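Local atomic coordinates of filamentous hemagglutinin (Bordetella pertussis, PDB entry 1RWR), a protein that serves Bordetella pertussis as a filamentous adhesin, its N-terminal TPS domain probably directing its export through the two-partner secretion pathway. Residues V46-G51 and A99-A104; D161-L166 and N191-A196. All blocks are in the same frame, centred on the assembly; numbering follows the deposited sequence.

Contact 1. Residues V46-G51 and A99-A104; sequences VVFNNG and ADLIIA
F48 and L101 meet because each swings its CG anti to its carbonyl carbon (chi1 -68° and -65°), and both CB atoms start out toward the opposing strand. The result places one methyl branch of L101 over the phenyl ring: CD2 stands 4.1 Å from the centroid of the F48 ring, displaced toward the CD2–CE2 rim, in a CH-pi contact. The closest pair is F48 CD2 to L101 CD2, at 3.9 Å. The far end of the ring approaches the next inward-facing residue, with F48 CZ 4.4 Å from I103 CD1, a looser and oblique touch. At the opposite end N50 lays its amide beside A99, ND2 lying 4.1 Å from A99 CB. Both polar atoms of that amide are engaged: ND2 donates a hydrogen bond to K97 O, and OD1 accepts one from A73 N. One residue back, N49 OD1 takes the backbone N–H of G51 at 3.0 Å, an Asx turn that closes the strand end. I76 touches both F48 and L101, and L92 and L122 also pack on L101. The axes of segments 46-50 and 99-104 come no nearer than 10.6 Å, with 134° between their N-to-C directions, a separation bridged by side chains alone. Such an apolar join of the N-terminal mixed sheet to the long parallel sheet is consistent with the N-terminal cap over the core of a right-handed parallel beta-helix.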
loop_
_atom_site.group_PDB
_atom_site.type_symbol
_atom_site.label_atom_id
_atom_site.label_comp_id
_atom_site.label_asym_id
_atom_site.label_seq_id
_atom_site.Cartn_x
_atom_site.Cartn_y
_atom_site.Cartn_z
ATOM N N VAL A 46 0.506 3.101 -15.722
ATOM C CA VAL A 46 1.037 1.866 -16.275
ATOM C C VAL A 46 -0.127 0.892 -16.416
ATOM O O VAL A 46 -1.060 0.941 -15.623
ATOM C CB VAL A 46 2.160 1.217 -15.373
ATOM C CG1 VAL A 46 1.684 0.818 -13.973
ATOM C CG2 VAL A 46 2.817 0.041 -16.049
ATOM N N VAL A 47 -0.044 0.022 -17.408
ATOM C CA VAL A 47 -1.038 -1.020 -17.579
ATOM C C VAL A 47 -0.391 -2.378 -17.285
ATOM O O VAL A 47 0.583 -2.753 -17.955
ATOM C CB VAL A 47 -1.605 -0.995 -19.008
ATOM C CG1 VAL A 47 -2.607 -2.160 -19.239
ATOM C CG2 VAL A 47 -2.242 0.330 -19.258
ATOM N N PHE A 48 -0.974 -3.132 -16.357
ATOM C CA PHE A 48 -0.587 -4.504 -16.119
ATOM C C PHE A 48 -1.434 -5.401 -17.008
ATOM O O PHE A 48 -2.653 -5.370 -16.940
ATOM C CB PHE A 48 -0.803 -4.910 -14.659
ATOM C CG PHE A 48 0.113 -4.231 -13.714
ATOM C CD1 PHE A 48 1.376 -4.722 -13.486
ATOM C CD2 PHE A 48 -0.299 -3.063 -13.077
ATOM C CE1 PHE A 48 2.232 -4.062 -12.575
ATOM C CE2 PHE A 48 0.530 -2.416 -12.219
ATOM C CZ PHE A 48 1.794 -2.910 -11.960
ATOM N N ASN A 49 -0.790 -6.197 -17.846
ATOM C CA ASN A 49 -1.535 -6.966 -18.853
ATOM C C ASN A 49 -1.929 -8.320 -18.313
ATOM O O ASN A 49 -1.163 -9.255 -18.363
ATOM C CB ASN A 49 -0.742 -7.093 -20.170
ATOM C CG ASN A 49 -1.576 -7.677 -21.314
ATOM O OD1 ASN A 49 -2.701 -8.163 -21.107
ATOM N ND2 ASN A 49 -1.016 -7.655 -22.526
ATOM N N ASN A 50 -3.156 -8.409 -17.804
ATOM C CA ASN A 50 -3.709 -9.677 -17.322
ATOM C C ASN A 50 -4.779 -10.202 -18.290
ATOM O O ASN A 50 -5.814 -10.774 -17.863
ATOM C CB ASN A 50 -4.311 -9.469 -15.940
ATOM C CG ASN A 50 -4.387 -10.735 -15.097
ATOM O OD1 ASN A 50 -3.650 -11.710 -15.286
ATOM N ND2 ASN A 50 -5.250 -10.678 -14.077
ATOM N N GLY A 51 -4.522 -9.982 -19.582
ATOM C CA GLY A 51 -5.474 -10.269 -20.637
ATOM C C GLY A 51 -5.112 -11.512 -21.428
ATOM O O GLY A 51 -3.975 -11.709 -21.780
ATOM N N ALA A 99 -7.217 -8.029 -10.392
ATOM C CA ALA A 99 -6.300 -8.742 -9.495
ATOM C C ALA A 99 -5.810 -7.835 -8.375
ATOM O O ALA A 99 -5.877 -6.611 -8.480
ATOM C CB ALA A 99 -5.117 -9.248 -10.282
ATOM N N ASP A 100 -5.356 -8.434 -7.282
ATOM C CA ASP A 100 -4.589 -7.709 -6.277
ATOM C C ASP A 100 -3.267 -7.217 -6.875
ATOM O O ASP A 100 -2.664 -7.877 -7.723
ATOM C CB ASP A 100 -4.226 -8.619 -5.086
ATOM C CG ASP A 100 -5.426 -8.999 -4.216
ATOM O OD1 ASP A 100 -6.511 -8.374 -4.297
ATOM O OD2 ASP A 100 -5.336 -9.944 -3.413
ATOM N N LEU A 101 -2.861 -6.022 -6.471
ATOM C CA LEU A 101 -1.568 -5.461 -6.828
ATOM C C LEU A 101 -0.735 -5.339 -5.568
ATOM O O LEU A 101 -1.195 -4.813 -4.556
ATOM C CB LEU A 101 -1.694 -4.065 -7.487
ATOM C CG LEU A 101 -2.392 -4.013 -8.846
ATOM C CD1 LEU A 101 -2.510 -2.544 -9.267
ATOM C CD2 LEU A 101 -1.628 -4.821 -9.898
ATOM N N ILE A 102 0.502 -5.801 -5.654
ATOM C CA ILE A 102 1.491 -5.653 -4.588
ATOM C C ILE A 102 2.741 -5.114 -5.230
ATOM O O ILE A 102 3.286 -5.740 -6.157
ATOM C CB ILE A 102 1.818 -7.021 -3.910
ATOM C CG1 ILE A 102 0.574 -7.750 -3.398
ATOM C CG2 ILE A 102 2.774 -6.795 -2.774
ATOM C CD1 ILE A 102 -0.144 -8.571 -4.416
ATOM N N ILE A 103 3.198 -3.965 -4.737
ATOM C CA ILE A 103 4.440 -3.339 -5.177
ATOM C C ILE A 103 5.411 -3.363 -3.993
ATOM O O ILE A 103 5.165 -2.775 -2.966
ATOM C CB ILE A 103 4.223 -1.888 -5.675
ATOM C CG1 ILE A 103 3.072 -1.749 -6.701
ATOM C CG2 ILE A 103 5.564 -1.339 -6.262
ATOM C CD1 ILE A 103 3.228 -2.525 -7.871
ATOM N N ALA A 104 6.513 -4.073 -4.144
ATOM C CA ALA A 104 7.488 -4.296 -3.068
ATOM C C ALA A 104 8.859 -3.791 -3.455
ATOM O O ALA A 104 9.468 -4.253 -4.433
ATOM C CB ALA A 104 7.551 -5.782 -2.717
#

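Contact 2. Residues D161-L166 and N191-A196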
loop_
_atom_site.group_PDB
_atom_site.type_symbol
_atom_site.label_atom_id
_atom_site.label_comp_id
_atom_site.label_asym_id
_atom_site.label_seq_id
_atom_site.Cartn_x
_atom_site.Cartn_y
_atom_site.Cartn_z
ATOM N N ASP A 161 -3.171 -0.903 1.543
ATOM C CA ASP A 161 -2.266 -1.202 2.653
ATOM C C ASP A 161 -0.901 -0.667 2.311
ATOM O O ASP A 161 -0.403 -0.826 1.159
ATOM C CB ASP A 161 -2.103 -2.704 2.874
ATOM C CG ASP A 161 -3.266 -3.349 3.568
ATOM O OD1 ASP A 161 -4.275 -2.659 3.915
ATOM O OD2 ASP A 161 -3.224 -4.593 3.848
ATOM N N VAL A 162 -0.300 -0.032 3.306
ATOM C CA VAL A 162 1.073 0.476 3.234
ATOM C C VAL A 162 1.833 -0.203 4.370
ATOM O O VAL A 162 1.482 -0.037 5.546
ATOM C CB VAL A 162 1.146 1.975 3.434
ATOM C CG1 VAL A 162 2.594 2.427 3.440
ATOM C CG2 VAL A 162 0.397 2.723 2.360
ATOM N N VAL A 163 2.841 -1.006 4.011
ATOM C CA VAL A 163 3.530 -1.885 4.961
ATOM C C VAL A 163 5.043 -1.687 4.824
ATOM O O VAL A 163 5.638 -2.059 3.823
ATOM C CB VAL A 163 3.126 -3.362 4.688
ATOM C CG1 VAL A 163 3.723 -4.277 5.755
ATOM C CG2 VAL A 163 1.600 -3.492 4.660
ATOM N N ALA A 164 5.662 -1.024 5.784
ATOM C CA ALA A 164 7.044 -0.541 5.609
ATOM C C ALA A 164 7.699 -0.396 6.958
ATOM O O ALA A 164 7.029 -0.506 8.004
ATOM C CB ALA A 164 7.063 0.790 4.869
ATOM N N ARG A 165 9.011 -0.150 6.975
ATOM C CA ARG A 165 9.664 0.023 8.253
ATOM C C ARG A 165 9.224 1.335 8.870
ATOM O O ARG A 165 8.926 1.386 10.049
ATOM C CB ARG A 165 11.182 -0.078 8.137
ATOM C CG ARG A 165 11.908 -0.224 9.491
ATOM C CD ARG A 165 11.656 -1.614 10.127
ATOM N NE ARG A 165 12.045 -1.731 11.529
ATOM C CZ ARG A 165 13.278 -2.089 11.984
ATOM N NH1 ARG A 165 14.311 -2.235 11.178
ATOM N NH2 ARG A 165 13.478 -2.219 13.286
ATOM N N LEU A 166 9.229 2.370 8.052
ATOM C CA LEU A 166 8.726 3.695 8.411
ATOM C C LEU A 166 7.739 4.186 7.365
ATOM O O LEU A 166 7.846 3.870 6.182
ATOM C CB LEU A 166 9.873 4.706 8.470
ATOM C CG LEU A 166 11.023 4.427 9.450
ATOM C CD1 LEU A 166 12.117 5.486 9.239
ATOM C CD2 LEU A 166 10.581 4.385 10.925
ATOM N N ASN A 191 8.245 -6.388 10.690
ATOM C CA ASN A 191 7.128 -7.322 10.694
ATOM C C ASN A 191 7.191 -8.292 9.551
ATOM O O ASN A 191 7.647 -7.967 8.474
ATOM C CB ASN A 191 5.785 -6.578 10.546
ATOM C CG ASN A 191 5.413 -5.743 11.760
ATOM O OD1 ASN A 191 5.231 -6.259 12.852
ATOM N ND2 ASN A 191 5.284 -4.433 11.552
ATOM N N ARG A 192 6.680 -9.490 9.767
ATOM C CA ARG A 192 6.226 -10.289 8.657
ATOM C C ARG A 192 4.752 -9.953 8.510
ATOM O O ARG A 192 3.969 -10.052 9.480
ATOM C CB ARG A 192 6.352 -11.794 8.930
ATOM C CG ARG A 192 5.548 -12.552 7.846
ATOM C CD ARG A 192 5.949 -13.909 7.652
ATOM N NE ARG A 192 7.191 -14.028 6.907
ATOM C CZ ARG A 192 7.558 -15.143 6.324
ATOM N NH1 ARG A 192 6.765 -16.209 6.395
ATOM N NH2 ARG A 192 8.709 -15.206 5.704
ATOM N N TYR A 193 4.359 -9.547 7.308
ATOM C CA TYR A 193 2.957 -9.307 7.003
ATOM C C TYR A 193 2.446 -10.369 6.059
ATOM O O TYR A 193 2.955 -10.529 4.942
ATOM C CB TYR A 193 2.804 -7.949 6.358
ATOM C CG TYR A 193 1.400 -7.370 6.295
ATOM C CD1 TYR A 193 0.753 -6.934 7.438
ATOM C CD2 TYR A 193 0.759 -7.211 5.082
ATOM C CE1 TYR A 193 -0.508 -6.355 7.388
ATOM C CE2 TYR A 193 -0.520 -6.624 5.022
ATOM C CZ TYR A 193 -1.123 -6.183 6.175
ATOM O OH TYR A 193 -2.331 -5.543 6.120
ATOM N N ASP A 194 1.468 -11.126 6.518
ATOM C CA ASP A 194 0.869 -12.124 5.671
ATOM C C ASP A 194 -0.201 -11.487 4.782
ATOM O O ASP A 194 -1.199 -10.985 5.270
ATOM C CB ASP A 194 0.225 -13.214 6.516
ATOM C CG ASP A 194 -0.423 -14.249 5.649
ATOM O OD1 ASP A 194 0.320 -14.819 4.833
ATOM O OD2 ASP A 194 -1.627 -14.520 5.648
ATOM N N HIS A 195 -0.026 -11.578 3.483
ATOM C CA HIS A 195 -0.915 -10.906 2.532
ATOM C C HIS A 195 -2.349 -11.458 2.574
ATOM O O HIS A 195 -3.324 -10.711 2.441
ATOM C CB HIS A 195 -0.336 -11.011 1.126
ATOM C CG HIS A 195 -1.173 -10.341 0.098
ATOM N ND1 HIS A 195 -1.108 -8.980 -0.154
ATOM C CD2 HIS A 195 -2.130 -10.835 -0.715
ATOM C CE1 HIS A 195 -1.992 -8.674 -1.085
ATOM N NE2 HIS A 195 -2.627 -9.777 -1.437
ATOM N N ALA A 196 -2.497 -12.755 2.797
ATOM C CA ALA A 196 -3.863 -13.304 2.800
ATOM C C ALA A 196 -4.670 -12.924 4.048
ATOM O O ALA A 196 -5.870 -12.671 3.949
ATOM C CB ALA A 196 -3.856 -14.866 2.599
#
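Y193 lies across V163 and ends at D161, so a single side chain supplies both the apolar and the polar half of this contact. The tight half is the valine against the ring. V163 CG2 sits over one face of Y193, 3.9 Å from the ring centroid and shifted toward the CD2–CE2 rim, while V163 CG1 packs at the root of the same side chain, 3.8 Å from Y193 CB. With CG anti to its backbone N (chi1 -165°), the tyrosine reaches across the gap between strands and carries its hydroxyl to the carboxylate. There Y193 OH donates to D161 OD2 at 2.6 Å, a short bond. The oxygen lies at the edge of the ring, yet the hydroxyl meets it from above the carboxylate plane, 56° out of it, and the carboxylate and ring planes stand 74° apart. V187 and A200 add further cover to the tyrosine.

Beyond these three buried residues the contact gives way to solvent on the outer side of 191-196. R192 directs its CB away from strand 161-164 and is exposed, with a salt bridge to D139; A196, beyond the strand end, is also exposed.

The other carboxylate oxygen, D161 OD1, forms a salt bridge with R198. One aspartate thus answers a buried phenol and a guanidinium together, an arrangement that would be expected to favour the ionised carboxylate and to fix the direction of the tyrosine hydroxyl.

From the N terminus, the chain lays down strand 45-50 and closes contact 1 with strand 99-104, 47 residues separating segment 46-51 from 99-104. It then continues through strand 119-125 to 159-164, and 191-194 closes contact 2, only 24 residues separating 161-166 from 191-196. The two loops therefore follow in series, neither nested nor crossed. Strands 99-104 and 159-164 belong to the same long parallel sheet: contact 1 ties it to the N-terminal mixed sheet, contact 2 to the four-stranded antiparallel sheet formed by excursions from the helix. Although their centres are about 18 Å apart, the contacts touch where H195 packs on I102 and makes a weak hydrogen bond to D100.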